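Local coordinates for protein aminotransferase class-III (Sphaerobacter thermophilus DSM 20745, PDB 6K8H) that belongs to the class-III aminotransferases, fold-type I members of the pyridoxal-phosphate-dependent enzymes, and forms a two-chain assembly, at residues 66-71 against 410-415; 99-104 against 320-325. One frame throughout, in Å; residues are numbered along the deposited sequence.

Contact 1: 66-71 against 410-415; sequences DFVNNY and GIFITP
Phe-67 and Phe-412 are joined by the backbone bond that crosses between these segments: Phe-67 N donates to Phe-412 O at 2.9 Å. Asp-66 pairs with Phe-412 as a parallel bridge, and Leu-65 continues the pairing through backbone bonds to Gly-410 and Phe-412.

In the apolar packing, Val-68 sets CG2 over the centre of the Phe-412 ring, a CH-pi contact 3.7 Å from CG2 to the centroid and 12° off the ring normal. The phenyl reaches this methyl because its CG stands anti to the backbone N (chi1 177°). Val-68 CG1 meets Thr-414 CG2 at 3.9 Å, and that threonine methyl lies 3.5 Å from Tyr-71 CE2. Toward Ile-411, the Phe-67 ring touches CD1 through CE1, at 4.0 Å.

Asp-66 OD1 accepts from Val-68 N at 2.8 Å and Asn-69 N at 2.7 Å, the first an Asx turn, the second an Asx motif, where the chain leaves strand 63-66. The carboxylate lies alongside the Phe-412 ring, the planes 56° apart, while OD2 is hydrogen-bonded to His-78 NE2. Thr-414 OG1 is hydrogen-bonded to Phe-418 O.

The Tyr-71 side chain is about 6 Å from the bound (5-hydroxy-4,6-dimethylpyridin-3-yl)methyl dihydrogen phosphate, so the contact borders its pocket. Strand 411-412 forms an edge of the four-stranded sheet beside strand 63-66, with helices 393-408 and 427-445 packed against Ile-411 and Ile-413, and Met-99 of the second subunit against Phe-412.

Contact 2: 99-104 against 320-325; sequences MPTEHE and ANPVTM
The imidazole of His-103 is the flat group that crosses to the other segment, its CD2 3.7 Å from CB of Pro-322. That CB lies oblique to the imidazole, neither over its face nor at its edge, and the side chains cross at about a right angle. Having CG anti to its own carbonyl carbon (chi1 -52°) puts the imidazole beside Pro-322. The two helix starts come close enough for His-103 CB and Met-325 CB to lie 3.7 Å apart. Pro-322 is shared, since its CG touches Thr-101 CG2 at 3.9 Å.

On the flank of this row, Glu-104 CB packs on Ala-320 CB. The bend of Met-325 at its second torsion (chi2 -65°) brings SD alongside the helix backbone, 3.8 Å from Glu-104 CA; the third turns only the terminal methyl.

The direct contacts are apolar, and water supplies the polar links. One water is hydrogen-bonded to Ala-320 O (2.6 Å), Glu-104 OE1 and Thr-101 OG1. A second water donates to His-103 O at 2.8 Å and, weakly, to Met-325 O. Outside the pair, Gln-90 of helix 81-91 packs on both His-103 and Pro-322, while Thr-35 of the second subunit packs on Glu-104 and Ala-320.

Two helix starts therefore meet here, each with its own N-cap. Thr-101 and Glu-104 make a capping box, in which OG1 accepts from His-103 N and the return bond, from Thr-101 N to Glu-104 OE1, is weak. Asn-321 OD1 takes the N-H of Thr-324 in an almost straight bond (176°), capping helix 322-334.

From the N terminus, the chain passes first through 66-71, leaving strand 63-66, and then reaches 99-104 at the start of helix 102-114. After the seven-stranded sheet and the helices between its strands it arrives at 320-325, which closes the loop of contact 2 at the head of helix 322-334. Only at 410-415 does contact 1 close, so contact 2 is nested wholly within its loop. The two centres lie about 30 Å apart and the nearest atoms about 12 Å, without touching. Contact 1 adds the late strand 411-412 to the sheet of strands 48-52, 55-58 and 63-66, whereas contact 2 joins two helix starts; both also touch the second subunit.

Contact 1: 66-71 against 410-415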
loop_
_atom_site.group_PDB
_atom_site.type_symbol
_atom_site.label_atom_id
_atom_site.label_comp_id
_atom_site.label_asym_id
_atom_site.label_seq_id
_atom_site.Cartn_x
_atom_site.Cartn_y
_atom_site.Cartn_z
ATOM N N ASP B 66 -6.377 4.355 25.196
ATOM C CA ASP B 66 -5.601 4.400 23.954
ATOM C C ASP B 66 -5.620 5.822 23.402
ATOM O O ASP B 66 -6.651 6.283 22.897
ATOM C CB ASP B 66 -6.157 3.413 22.929
ATOM C CG ASP B 66 -5.229 3.208 21.735
ATOM O OD1 ASP B 66 -4.371 4.076 21.475
ATOM O OD2 ASP B 66 -5.352 2.169 21.042
ATOM N N PHE B 67 -4.492 6.526 23.533
ATOM C CA PHE B 67 -4.294 7.833 22.917
ATOM C C PHE B 67 -3.373 7.767 21.701
ATOM O O PHE B 67 -2.823 8.794 21.288
ATOM C CB PHE B 67 -3.748 8.830 23.931
ATOM C CG PHE B 67 -4.744 9.224 24.975
ATOM C CD1 PHE B 67 -4.986 8.401 26.062
ATOM C CD2 PHE B 67 -5.440 10.414 24.871
ATOM C CE1 PHE B 67 -5.909 8.770 27.048
ATOM C CE2 PHE B 67 -6.364 10.791 25.836
ATOM C CZ PHE B 67 -6.601 9.967 26.921
ATOM N N VAL B 68 -3.180 6.583 21.129
ATOM C CA VAL B 68 -2.425 6.419 19.891
ATOM C C VAL B 68 -3.350 6.082 18.732
ATOM O O VAL B 68 -3.256 6.684 17.665
ATOM C CB VAL B 68 -1.322 5.349 20.041
ATOM C CG1 VAL B 68 -0.468 5.274 18.770
ATOM C CG2 VAL B 68 -0.469 5.623 21.268
ATOM N N ASN B 69 -4.246 5.108 18.930
ATOM C CA ASN B 69 -5.281 4.759 17.958
ATOM C C ASN B 69 -4.687 4.493 16.578
ATOM O O ASN B 69 -5.094 5.077 15.568
ATOM C CB ASN B 69 -6.347 5.846 17.905
ATOM C CG ASN B 69 -6.961 6.094 19.258
ATOM O OD1 ASN B 69 -6.707 7.125 19.898
ATOM N ND2 ASN B 69 -7.762 5.140 19.720
ATOM N N ASN B 70 -3.705 3.594 16.556
ATOM C CA ASN B 70 -2.975 3.236 15.341
ATOM C C ASN B 70 -2.478 4.491 14.623
ATOM O O ASN B 70 -2.688 4.689 13.423
ATOM C CB ASN B 70 -3.819 2.366 14.415
ATOM C CG ASN B 70 -2.959 1.474 13.549
ATOM O OD1 ASN B 70 -1.865 1.105 13.960
ATOM N ND2 ASN B 70 -3.433 1.139 12.352
ATOM N N TYR B 71 -1.822 5.355 15.397
ATOM C CA TYR B 71 -1.242 6.600 14.905
ATOM C C TYR B 71 -2.290 7.465 14.202
ATOM O O TYR B 71 -2.090 7.950 13.090
ATOM C CB TYR B 71 -0.018 6.315 14.029
ATOM C CG TYR B 71 1.156 5.980 14.939
ATOM C CD1 TYR B 71 1.353 4.685 15.409
ATOM C CD2 TYR B 71 1.993 6.978 15.412
ATOM C CE1 TYR B 71 2.395 4.389 16.291
ATOM C CE2 TYR B 71 3.040 6.697 16.276
ATOM C CZ TYR B 71 3.234 5.405 16.720
ATOM O OH TYR B 71 4.273 5.136 17.588
ATOM N N GLY B 410 -1.958 3.056 33.019
ATOM C CA GLY B 410 -3.173 2.957 32.245
ATOM C C GLY B 410 -3.285 3.921 31.086
ATOM O O GLY B 410 -4.396 4.152 30.603
ATOM N N ILE B 411 -2.174 4.487 30.616
ATOM C CA ILE B 411 -2.180 5.413 29.484
ATOM C C ILE B 411 -1.221 4.909 28.406
ATOM O O ILE B 411 -0.033 4.685 28.668
ATOM C CB ILE B 411 -1.796 6.845 29.905
ATOM C CG1 ILE B 411 -2.737 7.382 30.993
ATOM C CG2 ILE B 411 -1.807 7.766 28.684
ATOM C CD1 ILE B 411 -4.135 7.716 30.500
ATOM N N PHE B 412 -1.733 4.757 27.193
ATOM C CA PHE B 412 -0.948 4.360 26.031
ATOM C C PHE B 412 -0.832 5.581 25.127
ATOM O O PHE B 412 -1.830 6.022 24.550
ATOM C CB PHE B 412 -1.618 3.181 25.318
ATOM C CG PHE B 412 -0.925 2.734 24.054
ATOM C CD1 PHE B 412 0.450 2.559 24.006
ATOM C CD2 PHE B 412 -1.670 2.452 22.921
ATOM C CE1 PHE B 412 1.075 2.140 22.828
ATOM C CE2 PHE B 412 -1.072 2.038 21.742
ATOM C CZ PHE B 412 0.314 1.875 21.698
ATOM N N ILE B 413 0.378 6.133 25.018
ATOM C CA ILE B 413 0.654 7.285 24.168
ATOM C C ILE B 413 1.950 6.988 23.418
ATOM O O ILE B 413 2.689 6.069 23.772
ATOM C CB ILE B 413 0.749 8.613 24.968
ATOM C CG1 ILE B 413 0.597 9.830 24.039
ATOM C CG2 ILE B 413 2.034 8.652 25.800
ATOM C CD1 ILE B 413 0.197 11.108 24.755
ATOM N N THR B 414 2.204 7.740 22.341
ATOM C CA THR B 414 3.439 7.516 21.602
ATOM C C THR B 414 4.654 7.890 22.449
ATOM O O THR B 414 4.560 8.708 23.371
ATOM C CB THR B 414 3.478 8.315 20.299
ATOM O OG1 THR B 414 3.527 9.720 20.583
ATOM C CG2 THR B 414 2.275 7.987 19.418
ATOM N N PRO B 415 5.818 7.324 22.132
ATOM C CA PRO B 415 7.036 7.707 22.867
ATOM C C PRO B 415 7.332 9.197 22.832
ATOM O O PRO B 415 7.938 9.712 23.777
ATOM C CB PRO B 415 8.131 6.902 22.162
ATOM C CG PRO B 415 7.411 5.693 21.632
ATOM C CD PRO B 415 6.043 6.174 21.231
#

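Contact 2: 99-104 against 320-325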
loop_
_atom_site.group_PDB
_atom_site.type_symbol
_atom_site.label_atom_id
_atom_site.label_comp_id
_atom_site.label_asym_id
_atom_site.label_seq_id
_atom_site.Cartn_x
_atom_site.Cartn_y
_atom_site.Cartn_z
ATOM N N MET B 99 -14.227 -5.326 -10.892
ATOM C CA MET B 99 -15.042 -4.273 -11.473
ATOM C C MET B 99 -15.143 -3.159 -10.446
ATOM O O MET B 99 -15.022 -3.423 -9.244
ATOM C CB MET B 99 -16.456 -4.761 -11.818
ATOM C CG MET B 99 -16.546 -5.959 -12.735
ATOM S SD MET B 99 -18.277 -6.481 -12.879
ATOM C CE MET B 99 -18.098 -7.953 -13.904
ATOM N N PRO B 100 -15.361 -1.912 -10.876
ATOM C CA PRO B 100 -15.674 -0.847 -9.910
ATOM C C PRO B 100 -17.003 -1.126 -9.217
ATOM O O PRO B 100 -17.817 -1.926 -9.682
ATOM C CB PRO B 100 -15.749 0.418 -10.780
ATOM C CG PRO B 100 -16.145 -0.120 -12.169
ATOM C CD PRO B 100 -15.378 -1.420 -12.270
ATOM N N THR B 101 -17.214 -0.448 -8.092
ATOM C CA THR B 101 -18.481 -0.601 -7.342
ATOM C C THR B 101 -18.987 0.780 -6.935
ATOM O O THR B 101 -18.187 1.723 -6.890
ATOM C CB THR B 101 -18.332 -1.465 -6.085
ATOM O OG1 THR B 101 -17.856 -0.660 -5.009
ATOM C CG2 THR B 101 -17.450 -2.677 -6.290
ATOM N N GLU B 102 -20.285 0.875 -6.685
ATOM C CA GLU B 102 -20.887 2.126 -6.243
ATOM C C GLU B 102 -20.259 2.643 -4.948
ATOM O O GLU B 102 -20.325 3.846 -4.674
ATOM C CB GLU B 102 -22.394 1.918 -6.069
ATOM C CG GLU B 102 -23.186 3.167 -5.675
ATOM C CD GLU B 102 -24.684 2.908 -5.650
ATOM O OE1 GLU B 102 -25.100 1.794 -6.043
ATOM O OE2 GLU B 102 -25.445 3.821 -5.249
ATOM N N HIS B 103 -19.650 1.758 -4.144
ATOM C CA HIS B 103 -19.112 2.177 -2.849
ATOM C C HIS B 103 -17.985 3.194 -3.008
ATOM O O HIS B 103 -17.881 4.151 -2.222
ATOM C CB HIS B 103 -18.629 0.946 -2.071
ATOM C CG HIS B 103 -19.656 -0.138 -1.953
ATOM N ND1 HIS B 103 -20.734 -0.054 -1.096
ATOM C CD2 HIS B 103 -19.771 -1.331 -2.584
ATOM C CE1 HIS B 103 -21.463 -1.152 -1.198
ATOM N NE2 HIS B 103 -20.903 -1.942 -2.097
ATOM N N GLU B 104 -17.158 3.003 -4.039
ATOM C CA GLU B 104 -16.046 3.951 -4.320
ATOM C C GLU B 104 -16.660 5.314 -4.662
ATOM O O GLU B 104 -16.132 6.325 -4.226
ATOM C CB GLU B 104 -15.125 3.417 -5.420
ATOM C CG GLU B 104 -15.736 3.399 -6.802
ATOM C CD GLU B 104 -14.932 2.629 -7.843
ATOM O OE1 GLU B 104 -14.524 1.495 -7.545
ATOM O OE2 GLU B 104 -14.720 3.174 -8.939
ATOM N N ALA B 320 -9.894 0.775 -3.657
ATOM C CA ALA B 320 -11.339 0.998 -3.572
ATOM C C ALA B 320 -12.105 -0.306 -3.336
ATOM O O ALA B 320 -13.253 -0.447 -3.756
ATOM C CB ALA B 320 -11.868 1.719 -4.819
ATOM N N ASN B 321 -11.492 -1.265 -2.643
ATOM C CA ASN B 321 -12.226 -2.469 -2.299
ATOM C C ASN B 321 -13.432 -2.090 -1.438
ATOM O O ASN B 321 -13.390 -1.105 -0.693
ATOM C CB ASN B 321 -11.328 -3.468 -1.578
ATOM C CG ASN B 321 -11.020 -3.051 -0.156
ATOM O OD1 ASN B 321 -11.796 -3.325 0.760
ATOM N ND2 ASN B 321 -9.887 -2.380 0.038
ATOM N N PRO B 322 -14.547 -2.805 -1.578
ATOM C CA PRO B 322 -15.781 -2.357 -0.908
ATOM C C PRO B 322 -15.709 -2.383 0.611
ATOM O O PRO B 322 -16.406 -1.599 1.259
ATOM C CB PRO B 322 -16.839 -3.335 -1.438
ATOM C CG PRO B 322 -16.297 -3.764 -2.778
ATOM C CD PRO B 322 -14.804 -3.839 -2.590
ATOM N N VAL B 323 -14.901 -3.241 1.219
ATOM C CA VAL B 323 -14.830 -3.209 2.673
ATOM C C VAL B 323 -14.261 -1.875 3.144
ATOM O O VAL B 323 -14.861 -1.191 3.980
ATOM C CB VAL B 323 -14.029 -4.402 3.213
ATOM C CG1 VAL B 323 -13.840 -4.242 4.707
ATOM C CG2 VAL B 323 -14.780 -5.686 2.902
ATOM N N THR B 324 -13.092 -1.491 2.622
ATOM C CA THR B 324 -12.511 -0.201 2.985
ATOM C C THR B 324 -13.443 0.953 2.636
ATOM O O THR B 324 -13.571 1.908 3.409
ATOM C CB THR B 324 -11.165 -0.012 2.291
ATOM O OG1 THR B 324 -10.271 -1.057 2.684
ATOM C CG2 THR B 324 -10.544 1.369 2.639
ATOM N N MET B 325 -14.128 0.873 1.490
ATOM C CA MET B 325 -14.996 1.978 1.081
ATOM C C MET B 325 -16.182 2.128 2.023
ATOM O O MET B 325 -16.539 3.246 2.404
ATOM C CB MET B 325 -15.474 1.770 -0.358
ATOM C CG MET B 325 -14.348 1.798 -1.386
ATOM S SD MET B 325 -13.489 3.385 -1.545
ATOM C CE MET B 325 -12.120 3.174 -0.391
HETATM O O HOH W 1 -14.982 -0.463 -5.733
HETATM O O HOH W 2 -18.603 3.670 0.388
#